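Local coordinates for protein DNA-3-methyladenine glycosidase (Bacillus halodurans, PDB 2H56) that belongs to the HhH-GPD superfamily of base excision DNA repair proteins, at residues Arg106-Glu109 / Tyr110-Val114. Residues are numbered along the deposited sequence; the frame is centred on the assembly and turned at random.
Sequences RKIE and YIRHV
One face of the Y110 ring lies against the backbone of its own helix, where the carbonyl oxygen R106 O sits 3.3 Å above the ring plane, over its centre. At the ring's hydroxyl end the aliphatic part of R106 runs alongside, pointing the same way, and CD of R106 comes 3.2 Å from OH of Y110. The guanidinium and ring planes are 10° apart. With CG of Y110 anti to its carbonyl carbon and beside the backbone N (chi1 -52°), the ring lies back over the preceding turn. R106 O meanwhile accepts the hydrogen bond from Y110 N at 3.0 Å while the ring of the same residue packs over it. The next three i to i+4 bonds follow in step, from I111 N to K107 O, R112 N to I108 O and H113 N to E109 O, with an N-H...O angle of 173° for R112 N to I108 O. Hydrophobic I108 faces helix 95-100, whereas K107 and Y110 touch I59 of helix 51-61. Polar ends find partners beyond this turn: H113 with the backbone of K144, and three charged side chains besides. In this part of helix 105-119 the i to i+4 bonds thus take up the carbonyls of R106 to E109, while K107 ties the helix to the carbonyls of V60 and Q62 at and just after the end of helix 51-61, E109 to K144, and R112 to D95 of helix 95-100, within the helical HhH-GPD fold.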
loop_
_atom_site.group_PDB
_atom_site.type_symbol
_atom_site.label_atom_id
_atom_site.label_comp_id
_atom_site.label_asym_id
_atom_site.label_seq_id
_atom_site.Cartn_x
_atom_site.Cartn_y
_atom_site.Cartn_z
ATOM N N ARG A 106 -2.559 -14.347 -17.057
ATOM C CA ARG A 106 -1.903 -13.063 -16.937
ATOM C C ARG A 106 -1.085 -12.959 -15.638
ATOM O O ARG A 106 0.063 -12.493 -15.634
ATOM C CB ARG A 106 -2.914 -11.913 -17.045
ATOM C CG ARG A 106 -3.290 -11.535 -18.500
ATOM C CD ARG A 106 -3.126 -10.033 -18.703
ATOM N NE ARG A 106 -3.784 -9.571 -19.913
ATOM C CZ ARG A 106 -5.101 -9.433 -20.061
ATOM N NH1 ARG A 106 -5.936 -9.722 -19.061
ATOM N NH2 ARG A 106 -5.588 -9.010 -21.228
ATOM N N LYS A 107 -1.664 -13.382 -14.530
ATOM C CA LYS A 107 -0.929 -13.292 -13.279
ATOM C C LYS A 107 0.366 -14.140 -13.312
ATOM O O LYS A 107 1.381 -13.774 -12.741
ATOM C CB LYS A 107 -1.813 -13.676 -12.108
ATOM C CG LYS A 107 -2.903 -12.653 -11.794
ATOM C CD LYS A 107 -3.885 -13.208 -10.744
ATOM C CE LYS A 107 -4.819 -12.138 -10.196
ATOM N NZ LYS A 107 -5.815 -12.732 -9.269
ATOM N N ILE A 108 0.347 -15.251 -14.030
ATOM C CA ILE A 108 1.551 -16.055 -14.176
ATOM C C ILE A 108 2.647 -15.302 -14.906
ATOM O O ILE A 108 3.792 -15.340 -14.468
ATOM C CB ILE A 108 1.265 -17.383 -14.862
ATOM C CG1 ILE A 108 0.461 -18.268 -13.889
ATOM C CG2 ILE A 108 2.586 -18.034 -15.261
ATOM C CD1 ILE A 108 -0.261 -19.393 -14.545
ATOM N N GLU A 109 2.301 -14.600 -15.986
ATOM C CA GLU A 109 3.265 -13.771 -16.674
ATOM C C GLU A 109 3.838 -12.694 -15.717
ATOM O O GLU A 109 5.055 -12.463 -15.687
ATOM C CB GLU A 109 2.638 -13.143 -17.914
ATOM C CG GLU A 109 3.552 -12.120 -18.662
ATOM C CD GLU A 109 2.951 -11.526 -19.990
ATOM O OE1 GLU A 109 1.788 -11.860 -20.347
ATOM O OE2 GLU A 109 3.662 -10.727 -20.667
ATOM N N TYR A 110 2.989 -12.051 -14.916
ATOM C CA TYR A 110 3.500 -11.044 -14.008
ATOM C C TYR A 110 4.449 -11.644 -12.978
ATOM O O TYR A 110 5.498 -11.090 -12.705
ATOM C CB TYR A 110 2.375 -10.296 -13.279
ATOM C CG TYR A 110 1.294 -9.717 -14.165
ATOM C CD1 TYR A 110 1.554 -9.320 -15.483
ATOM C CD2 TYR A 110 -0.008 -9.563 -13.669
ATOM C CE1 TYR A 110 0.541 -8.783 -16.281
ATOM C CE2 TYR A 110 -1.028 -9.025 -14.462
ATOM C CZ TYR A 110 -0.754 -8.650 -15.756
ATOM O OH TYR A 110 -1.785 -8.148 -16.499
ATOM N N ILE A 111 4.081 -12.773 -12.404
ATOM C CA ILE A 111 4.920 -13.425 -11.398
ATOM C C ILE A 111 6.287 -13.821 -11.995
ATOM O O ILE A 111 7.355 -13.561 -11.414
ATOM C CB ILE A 111 4.204 -14.669 -10.788
ATOM C CG1 ILE A 111 3.047 -14.191 -9.898
ATOM C CG2 ILE A 111 5.191 -15.547 -9.968
ATOM C CD1 ILE A 111 1.903 -15.186 -9.725
ATOM N N ARG A 112 6.252 -14.423 -13.168
ATOM C CA ARG A 112 7.492 -14.726 -13.870
ATOM C C ARG A 112 8.338 -13.480 -14.083
ATOM O O ARG A 112 9.563 -13.535 -13.924
ATOM C CB ARG A 112 7.228 -15.347 -15.242
ATOM C CG ARG A 112 6.636 -16.697 -15.228
ATOM C CD ARG A 112 7.371 -17.686 -14.348
ATOM N NE ARG A 112 6.686 -18.969 -14.405
ATOM C CZ ARG A 112 6.959 -20.021 -13.643
ATOM N NH1 ARG A 112 7.936 -19.966 -12.729
ATOM N NH2 ARG A 112 6.240 -21.141 -13.800
ATOM N N HIS A 113 7.702 -12.371 -14.430
ATOM C CA HIS A 113 8.453 -11.173 -14.690
ATOM C C HIS A 113 9.069 -10.670 -13.381
ATOM O O HIS A 113 10.186 -10.155 -13.390
ATOM C CB HIS A 113 7.575 -10.122 -15.375
ATOM C CG HIS A 113 8.333 -9.152 -16.222
ATOM N ND1 HIS A 113 8.214 -7.782 -16.074
ATOM C CD2 HIS A 113 9.216 -9.347 -17.230
ATOM C CE1 HIS A 113 8.991 -7.173 -16.956
ATOM N NE2 HIS A 113 9.623 -8.102 -17.659
ATOM N N VAL A 114 8.382 -10.846 -12.252
ATOM C CA VAL A 114 8.957 -10.467 -10.958
ATOM C C VAL A 114 10.200 -11.312 -10.681
ATOM O O VAL A 114 11.249 -10.805 -10.265
ATOM C CB VAL A 114 7.957 -10.667 -9.821
ATOM C CG1 VAL A 114 8.646 -10.580 -8.434
ATOM C CG2 VAL A 114 6.806 -9.674 -9.952
#